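Long-range contacts in Phospholipase/Carboxylesterase (Dyadobacter fermentans, PDB 4H0C), which probably hydrolyses carboxylic esters, perhaps including palmitoyl thioesters on proteins, as a member of the alpha/beta-hydrolase superfamily: residues 5-10 / 79-84; 105-110 / 130-135; 153-158 / 187-192. All blocks are in the same frame, centred on the assembly; numbering follows the deposited sequence.

Contact 1: residues 5-10 / 79-84; sequences YTHSKQ and DSALAL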
loop_
_atom_site.group_PDB
_atom_site.type_symbol
_atom_site.label_atom_id
_atom_site.label_comp_id
_atom_site.label_asym_id
_atom_site.label_seq_id
_atom_site.Cartn_x
_atom_site.Cartn_y
_atom_site.Cartn_z
ATOM N N TYR A 5 13.987 14.146 5.927
ATOM C CA TYR A 5 14.562 13.658 4.674
ATOM C C TYR A 5 13.532 13.572 3.556
ATOM O O TYR A 5 12.322 13.598 3.813
ATOM C CB TYR A 5 15.335 12.333 4.866
ATOM C CG TYR A 5 14.542 11.120 5.342
ATOM C CD1 TYR A 5 14.104 10.142 4.431
ATOM C CD2 TYR A 5 14.304 10.913 6.699
ATOM C CE1 TYR A 5 13.402 9.027 4.858
ATOM C CE2 TYR A 5 13.614 9.790 7.145
ATOM C CZ TYR A 5 13.160 8.852 6.219
ATOM O OH TYR A 5 12.471 7.738 6.631
ATOM N N THR A 6 14.047 13.523 2.321
ATOM C CA THR A 6 13.281 13.493 1.086
ATOM C C THR A 6 13.396 12.107 0.478
ATOM O O THR A 6 14.470 11.523 0.493
ATOM C CB THR A 6 13.909 14.494 0.070
ATOM O OG1 THR A 6 13.846 15.812 0.611
ATOM C CG2 THR A 6 13.215 14.479 -1.285
ATOM N N HIS A 7 12.297 11.588 -0.069
ATOM C CA HIS A 7 12.397 10.424 -0.949
ATOM C C HIS A 7 12.623 10.925 -2.331
ATOM O O HIS A 7 11.737 11.534 -2.937
ATOM C CB HIS A 7 11.169 9.544 -0.852
ATOM C CG HIS A 7 10.993 8.953 0.514
ATOM N ND1 HIS A 7 11.808 7.978 0.988
ATOM C CD2 HIS A 7 10.096 9.255 1.541
ATOM C CE1 HIS A 7 11.450 7.660 2.246
ATOM N NE2 HIS A 7 10.408 8.432 2.595
ATOM N N SER A 8 13.841 10.730 -2.828
ATOM C CA SER A 8 14.146 11.103 -4.203
ATOM C C SER A 8 13.429 10.157 -5.179
ATOM O O SER A 8 13.007 9.059 -4.804
ATOM C CB SER A 8 15.660 11.125 -4.437
ATOM O OG SER A 8 16.212 9.824 -4.336
ATOM N N LYS A 9 13.320 10.582 -6.434
ATOM C CA LYS A 9 12.575 9.842 -7.459
ATOM C C LYS A 9 13.361 8.612 -7.931
ATOM O O LYS A 9 14.033 8.641 -8.957
ATOM C CB LYS A 9 12.220 10.774 -8.621
ATOM C CG LYS A 9 11.225 10.218 -9.635
ATOM C CD LYS A 9 10.742 11.326 -10.560
ATOM C CE LYS A 9 10.559 10.847 -11.988
ATOM N NZ LYS A 9 10.433 12.000 -12.935
ATOM N N GLN A 10 13.283 7.549 -7.144
ATOM C CA GLN A 10 13.917 6.271 -7.449
ATOM C C GLN A 10 12.797 5.259 -7.724
ATOM O O GLN A 10 12.099 4.831 -6.800
ATOM C CB GLN A 10 14.754 5.804 -6.260
ATOM C CG GLN A 10 15.901 6.699 -5.814
ATOM C CD GLN A 10 16.693 6.067 -4.670
ATOM O OE1 GLN A 10 16.588 6.486 -3.508
ATOM N NE2 GLN A 10 17.478 5.048 -4.991
ATOM N N ASP A 79 5.053 12.889 4.107
ATOM C CA ASP A 79 4.555 13.692 2.993
ATOM C C ASP A 79 5.395 13.429 1.764
ATOM O O ASP A 79 4.862 13.322 0.657
ATOM C CB ASP A 79 4.576 15.179 3.322
ATOM C CG ASP A 79 3.388 15.611 4.148
ATOM O OD1 ASP A 79 2.392 14.843 4.221
ATOM O OD2 ASP A 79 3.449 16.734 4.719
ATOM N N SER A 80 6.712 13.307 1.962
ATOM C CA SER A 80 7.607 13.008 0.846
ATOM C C SER A 80 7.298 11.629 0.260
ATOM O O SER A 80 7.308 11.450 -0.966
ATOM C CB SER A 80 9.071 13.085 1.280
ATOM O OG SER A 80 9.900 13.105 0.129
ATOM N N ALA A 81 7.048 10.658 1.133
ATOM C CA ALA A 81 6.671 9.297 0.679
ATOM C C ALA A 81 5.363 9.345 -0.134
ATOM O O ALA A 81 5.274 8.757 -1.239
ATOM C CB ALA A 81 6.576 8.343 1.868
ATOM N N LEU A 82 4.365 10.076 0.376
ATOM C CA LEU A 82 3.063 10.191 -0.311
ATOM C C LEU A 82 3.234 10.874 -1.659
ATOM O O LEU A 82 2.622 10.465 -2.648
ATOM C CB LEU A 82 2.044 10.957 0.550
ATOM C CG LEU A 82 1.626 10.223 1.838
ATOM C CD1 LEU A 82 0.951 11.188 2.812
ATOM C CD2 LEU A 82 0.702 9.054 1.502
ATOM N N ALA A 83 4.082 11.908 -1.698
ATOM C CA ALA A 83 4.388 12.585 -2.965
ATOM C C ALA A 83 4.960 11.634 -4.018
ATOM O O ALA A 83 4.571 11.689 -5.197
ATOM C CB ALA A 83 5.329 13.771 -2.746
ATOM N N LEU A 84 5.872 10.772 -3.605
ATOM C CA LEU A 84 6.520 9.838 -4.538
ATOM C C LEU A 84 5.512 8.817 -5.085
ATOM O O LEU A 84 5.509 8.513 -6.293
ATOM C CB LEU A 84 7.731 9.158 -3.864
ATOM C CG LEU A 84 8.530 8.131 -4.718
ATOM C CD1 LEU A 84 9.018 8.696 -6.042
ATOM C CD2 LEU A 84 9.700 7.537 -3.953
HETATM O O HOH W 1 9.001 12.545 -2.937
#

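Contact 2: residues 105-110 / 130-135; sequences AGFSQG and AFTGGL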
loop_
_atom_site.group_PDB
_atom_site.type_symbol
_atom_site.label_atom_id
_atom_site.label_comp_id
_atom_site.label_asym_id
_atom_site.label_seq_id
_atom_site.Cartn_x
_atom_site.Cartn_y
_atom_site.Cartn_z
ATOM N N ALA A 105 -0.016 -2.751 -3.913
ATOM C CA ALA A 105 0.324 -3.862 -3.026
ATOM C C ALA A 105 1.453 -3.450 -2.107
ATOM O O ALA A 105 2.469 -2.933 -2.567
ATOM C CB ALA A 105 0.692 -5.106 -3.825
ATOM N N GLY A 106 1.287 -3.652 -0.808
ATOM C CA GLY A 106 2.309 -3.236 0.151
ATOM C C GLY A 106 2.370 -4.233 1.283
ATOM O O GLY A 106 1.360 -4.895 1.575
ATOM N N PHE A 107 3.538 -4.339 1.923
ATOM C CA PHE A 107 3.675 -5.145 3.138
ATOM C C PHE A 107 4.143 -4.259 4.259
ATOM O O PHE A 107 5.086 -3.490 4.079
ATOM C CB PHE A 107 4.698 -6.296 2.951
ATOM C CG PHE A 107 5.022 -7.025 4.219
ATOM C CD1 PHE A 107 4.031 -7.743 4.896
ATOM C CD2 PHE A 107 6.305 -6.985 4.751
ATOM C CE1 PHE A 107 4.312 -8.421 6.076
ATOM C CE2 PHE A 107 6.601 -7.673 5.929
ATOM C CZ PHE A 107 5.606 -8.389 6.596
ATOM N N SER A 108 3.518 -4.410 5.426
ATOM C CA SER A 108 3.987 -3.761 6.661
ATOM C C SER A 108 4.067 -2.228 6.486
ATOM O O SER A 108 3.052 -1.611 6.173
ATOM C CB SER A 108 5.286 -4.431 7.172
ATOM O OG SER A 108 5.517 -4.144 8.541
ATOM N N GLN A 109 5.244 -1.619 6.640
ATOM C CA GLN A 109 5.385 -0.175 6.433
ATOM C C GLN A 109 4.827 0.249 5.083
ATOM O O GLN A 109 4.189 1.310 4.991
ATOM C CB GLN A 109 6.844 0.271 6.586
ATOM C CG GLN A 109 7.025 1.786 6.665
ATOM C CD GLN A 109 8.493 2.195 6.587
ATOM O OE1 GLN A 109 9.210 1.769 5.679
ATOM N NE2 GLN A 109 8.943 3.035 7.535
ATOM N N GLY A 110 5.071 -0.564 4.053
ATOM C CA GLY A 110 4.503 -0.341 2.707
ATOM C C GLY A 110 2.998 -0.497 2.622
ATOM O O GLY A 110 2.357 0.181 1.805
ATOM N N ALA A 130 -3.225 -4.679 1.171
ATOM C CA ALA A 130 -2.476 -4.183 2.320
ATOM C C ALA A 130 -2.156 -5.322 3.269
ATOM O O ALA A 130 -2.941 -5.647 4.186
ATOM C CB ALA A 130 -3.251 -3.078 3.028
ATOM N N PHE A 131 -1.015 -5.976 3.025
ATOM C CA PHE A 131 -0.563 -7.076 3.891
ATOM C C PHE A 131 0.002 -6.493 5.178
ATOM O O PHE A 131 1.095 -5.921 5.179
ATOM C CB PHE A 131 0.541 -7.920 3.228
ATOM C CG PHE A 131 0.113 -8.668 1.987
ATOM C CD1 PHE A 131 -0.894 -9.633 2.029
ATOM C CD2 PHE A 131 0.779 -8.445 0.768
ATOM C CE1 PHE A 131 -1.245 -10.341 0.881
ATOM C CE2 PHE A 131 0.442 -9.154 -0.371
ATOM C CZ PHE A 131 -0.584 -10.104 -0.324
ATOM N N THR A 132 -0.731 -6.680 6.275
ATOM C CA THR A 132 -0.316 -6.234 7.623
ATOM C C THR A 132 -0.031 -4.736 7.706
ATOM O O THR A 132 1.121 -4.292 7.898
ATOM C CB THR A 132 0.849 -7.064 8.166
ATOM O OG1 THR A 132 0.551 -8.454 7.955
ATOM C CG2 THR A 132 1.056 -6.815 9.709
ATOM N N GLY A 133 -1.084 -3.950 7.554
ATOM C CA GLY A 133 -0.953 -2.512 7.662
ATOM C C GLY A 133 -2.250 -1.852 8.090
ATOM O O GLY A 133 -3.318 -2.476 8.107
ATOM N N GLY A 134 -2.138 -0.575 8.427
ATOM C CA GLY A 134 -3.277 0.253 8.800
ATOM C C GLY A 134 -3.043 1.705 8.411
ATOM O O GLY A 134 -1.930 2.105 8.035
ATOM N N LEU A 135 -4.092 2.511 8.532
ATOM C CA LEU A 135 -3.972 3.946 8.290
ATOM C C LEU A 135 -3.036 4.581 9.346
ATOM O O LEU A 135 -2.884 4.057 10.445
ATOM C CB LEU A 135 -5.350 4.586 8.306
ATOM C CG LEU A 135 -6.303 4.230 7.136
ATOM C CD1 LEU A 135 -7.691 4.753 7.475
ATOM C CD2 LEU A 135 -5.822 4.756 5.785
#

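Contact 3: residues 153-158 / 187-192; sequences PVFIST and VVYPGR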
loop_
_atom_site.group_PDB
_atom_site.type_symbol
_atom_site.label_atom_id
_atom_site.label_comp_id
_atom_site.label_asym_id
_atom_site.label_seq_id
_atom_site.Cartn_x
_atom_site.Cartn_y
_atom_site.Cartn_z
ATOM N N PRO A 153 -12.023 -3.152 -4.786
ATOM C CA PRO A 153 -11.762 -4.259 -3.865
ATOM C C PRO A 153 -10.491 -3.976 -3.063
ATOM O O PRO A 153 -9.478 -3.601 -3.646
ATOM C CB PRO A 153 -11.575 -5.477 -4.792
ATOM C CG PRO A 153 -12.136 -5.058 -6.124
ATOM C CD PRO A 153 -12.049 -3.565 -6.203
ATOM N N VAL A 154 -10.557 -4.157 -1.741
ATOM C CA VAL A 154 -9.431 -3.927 -0.843
ATOM C C VAL A 154 -9.273 -5.150 0.044
ATOM O O VAL A 154 -10.252 -5.642 0.601
ATOM C CB VAL A 154 -9.646 -2.681 0.066
ATOM C CG1 VAL A 154 -8.480 -2.478 1.028
ATOM C CG2 VAL A 154 -9.876 -1.422 -0.763
ATOM N N PHE A 155 -8.045 -5.656 0.141
ATOM C CA PHE A 155 -7.703 -6.722 1.087
ATOM C C PHE A 155 -6.806 -6.142 2.160
ATOM O O PHE A 155 -5.792 -5.533 1.860
ATOM C CB PHE A 155 -6.988 -7.872 0.389
ATOM C CG PHE A 155 -6.547 -8.968 1.328
ATOM C CD1 PHE A 155 -7.465 -9.938 1.767
ATOM C CD2 PHE A 155 -5.237 -9.016 1.821
ATOM C CE1 PHE A 155 -7.071 -10.950 2.653
ATOM C CE2 PHE A 155 -4.842 -10.035 2.695
ATOM C CZ PHE A 155 -5.761 -10.994 3.114
ATOM N N ILE A 156 -7.203 -6.307 3.412
ATOM C CA ILE A 156 -6.409 -5.837 4.536
ATOM C C ILE A 156 -6.273 -6.970 5.544
ATOM O O ILE A 156 -7.252 -7.595 5.942
ATOM C CB ILE A 156 -6.979 -4.526 5.162
ATOM C CG1 ILE A 156 -6.073 -3.984 6.280
ATOM C CG2 ILE A 156 -8.411 -4.711 5.645
ATOM C CD1 ILE A 156 -6.484 -2.600 6.784
ATOM N N SER A 157 -5.039 -7.254 5.928
ATOM C CA SER A 157 -4.797 -8.319 6.897
ATOM C C SER A 157 -3.865 -7.875 7.996
ATOM O O SER A 157 -3.173 -6.872 7.878
ATOM C CB SER A 157 -4.181 -9.513 6.197
ATOM O OG SER A 157 -2.948 -9.133 5.630
ATOM N N THR A 158 -3.881 -8.634 9.080
ATOM C CA THR A 158 -2.860 -8.562 10.108
ATOM C C THR A 158 -2.862 -9.862 10.903
ATOM O O THR A 158 -3.747 -10.724 10.731
ATOM C CB THR A 158 -3.013 -7.320 11.030
ATOM O OG1 THR A 158 -1.826 -7.169 11.835
ATOM C CG2 THR A 158 -4.265 -7.416 11.923
ATOM N N VAL A 187 -9.032 -9.786 6.945
ATOM C CA VAL A 187 -8.735 -11.105 7.497
ATOM C C VAL A 187 -7.669 -10.957 8.565
ATOM O O VAL A 187 -6.612 -10.375 8.317
ATOM C CB VAL A 187 -8.308 -12.181 6.460
ATOM C CG1 VAL A 187 -8.136 -13.509 7.180
ATOM C CG2 VAL A 187 -9.337 -12.342 5.352
ATOM N N VAL A 188 -7.972 -11.472 9.754
ATOM C CA VAL A 188 -7.065 -11.436 10.884
ATOM C C VAL A 188 -6.628 -12.871 11.147
ATOM O O VAL A 188 -7.467 -13.779 11.222
ATOM C CB VAL A 188 -7.745 -10.864 12.155
ATOM C CG1 VAL A 188 -6.823 -11.001 13.368
ATOM C CG2 VAL A 188 -8.180 -9.406 11.965
ATOM N N TYR A 189 -5.321 -13.077 11.247
ATOM C CA TYR A 189 -4.743 -14.408 11.388
ATOM C C TYR A 189 -4.150 -14.589 12.798
ATOM O O TYR A 189 -3.001 -14.202 13.050
ATOM C CB TYR A 189 -3.651 -14.609 10.329
ATOM C CG TYR A 189 -4.153 -14.571 8.907
ATOM C CD1 TYR A 189 -4.657 -15.721 8.298
ATOM C CD2 TYR A 189 -4.121 -13.389 8.166
ATOM C CE1 TYR A 189 -5.122 -15.700 7.001
ATOM C CE2 TYR A 189 -4.582 -13.358 6.857
ATOM C CZ TYR A 189 -5.076 -14.523 6.286
ATOM O OH TYR A 189 -5.542 -14.500 5.000
ATOM N N PRO A 190 -4.930 -15.199 13.713
ATOM C CA PRO A 190 -4.484 -15.426 15.078
ATOM C C PRO A 190 -3.176 -16.216 15.080
ATOM O O PRO A 190 -3.078 -17.251 14.399
ATOM C CB PRO A 190 -5.604 -16.291 15.669
ATOM C CG PRO A 190 -6.818 -15.910 14.896
ATOM C CD PRO A 190 -6.322 -15.647 13.498
ATOM N N GLY A 191 -2.180 -15.724 15.818
ATOM C CA GLY A 191 -0.904 -16.429 15.979
ATOM C C GLY A 191 0.052 -16.419 14.792
ATOM O O GLY A 191 1.127 -16.993 14.878
ATOM N N ARG A 192 -0.323 -15.779 13.687
ATOM C CA ARG A 192 0.554 -15.713 12.516
ATOM C C ARG A 192 1.724 -14.767 12.800
ATOM O O ARG A 192 1.506 -13.669 13.357
ATOM C CB ARG A 192 -0.219 -15.202 11.291
ATOM C CG ARG A 192 0.544 -15.246 9.969
ATOM C CD ARG A 192 0.115 -14.099 9.065
ATOM N NE ARG A 192 0.556 -12.832 9.636
ATOM C CZ ARG A 192 0.249 -11.631 9.160
ATOM N NH1 ARG A 192 -0.526 -11.508 8.080
ATOM N NH2 ARG A 192 0.725 -10.549 9.775
#

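Contact 1: residues 5-10 / 79-84
Thr6 meets Ser80 with its backbone and its methyl: the CA of Thr6 lies 3.5 Å from Ser80 OG, and CG2 comes up beside the same oxygen, although the side chain of Thr6 starts out away from the helix. The next residue makes the polar link. His7 N donates to Ser80 OG over 2.8 Å with a nearly straight N-H...O angle of 164°. Ser80 reaches this amide because its OG stands anti to its own backbone N (chi1 -166°), directed at the loop. The His7 imidazole then lies against the helix backbone by its edge, CD2 being 3.4 Å from Ala81 N and 3.7 Å from Ala81 CB, with Ser80 C in the ring plane. Both ring nitrogens are engaged beyond the helix, ND1 with Thr58 N and NE2 with Trp62 O, which fixes the rotation of the ring. The contact thus lays the loop before the edge strand 11-15 along helix 77-94 of the alpha/beta-hydrolase fold. One water reinforces it, donating to His7 O at 2.9 Å and to Ser80 O, a bridge from the loop backbone to the helix. Ser8 contributes its carbonyl oxygen, 3.7 Å from Leu84 CD2. At Lys9, the centre of an inverse gamma turn, CA rests 4.0 Å from Leu84 CD1, so the two methyls of Leu84 reach from His7 CB past Ser8 O to Lys9 CA. The Lys9 side chain leads away from residues 79-84 toward later turns of the same helix, touching Glu87 and making a long, weak ion pair with Glu91.

Contact 2: residues 105-110 / 130-135
Phe107 sets the CD1 side of its ring against Phe131, with CD1 3.9 Å from Phe131 CB, which lies in the ring plane at the edge; the two side chains cross at about a right angle on the same face of the sheet. Strands 102-107 and 127-131 are parallel neighbours joined through helix 109-120 as a beta-alpha-beta unit. The sharp turn after Phe107 fits the nucleophile elbow of alpha/beta hydrolases, with Gly106, Ser108 and Gly110 as its GxSxG residues. Ser108, the probable nucleophile, has the positive phi (57°) expected there. Its OG bonds to His194 and to a citrate probably taken from the crystallisation liquor. Ser108 CB covers one face of the Phe107 ring, 3.6 Å above its centre. Two backbone bonds hold the elbow to the neighbouring strand: Phe131 N donates to Gly106 O at 3.0 Å, and Ser108 N to Phe131 O at 2.9 Å, the latter almost straight (168°). Phe131 O is also met by Phe107 CA in a C-H...O contact of 3.4 Å. Past the strand end, Thr132 O takes up a second such contact, 3.2 Å from Ser108 CA.

Contact 3: residues 153-158 / 187-192
This is a parallel strand pairing at the border of the sheet, where strand 153-160 carries the outermost strand 183-190; the axes of segments 153-158 and 187-190 approach to 5.0 Å at an angle of 19°. Ser157 pairs with Val187 and Thr158 with Val188. Val187 N donates to Ile156 O at 3.0 Å, and Tyr189 N to Thr158 O at 2.9 Å in the carbonyl plane. Between them Thr158 N to Val187 O is a weak bond, and Val187 O also receives a C-H...O contact from Ser157 CA. On the face bearing Phe155, Ser157 and Val187, the side chains interlock. Phe155 turns CE1 toward Val187 CG2, at 3.8 Å, while Tyr189 OH lies in the plane of the Phe155 ring, 4.0 Å from CZ. Tyr189 has CG anti to its carbonyl carbon (chi1 -63°), which lays the ring back along its own strand: Val187 CG1 covers one face, nearer its rim than its centre, and Ser157 CB sits in plane at the edge, 3.9 Å from CE2. After the type II turn from Tyr189 to Arg192, the arginine chain, kinked at its second and third torsions, folds back so that its guanidinium lies with one face over Thr158 C, NH2 being 3.8 Å from that atom. NH1 makes a salt bridge with Glu200, whose other carboxylate oxygen bonds Ser157 OG; NH2 bonds Thr132 OG1. Arg192 thus links the turn after strand 183-190 to helix 198-206 and to the loop after strand 127-131. Helix 198-206 packs on Phe155, Val187 and Tyr189, helix 167-179, the crossover between the two strands, covers Ile156 and Thr158 on the other face, and strand 127-131 flanks strand 153-160 on its inner side.

From the N terminus, contact 1 closes first, bringing the loop before strand 11-15 to helix 77-94. The chain then enters strand 102-107, and contact 2 closes the short crossover through helix 109-120. Contact 3 likewise closes the last crossover, from strand 153-160 through helix 167-179 to strand 183-190. The three follow in series, none enclosing or crossing another. Contacts 2 and 3 share one sheet, with centres about 10 Å apart, and touch: Ala130 N pairs with Phe155 O, and the loop after strand 127-131 meets the turn after strand 183-190. Contact 1 lies across the chain's centre from contact 3, about 28 Å between centres, so the set spans the fold from the N-terminal loop to the edge strand 183-190.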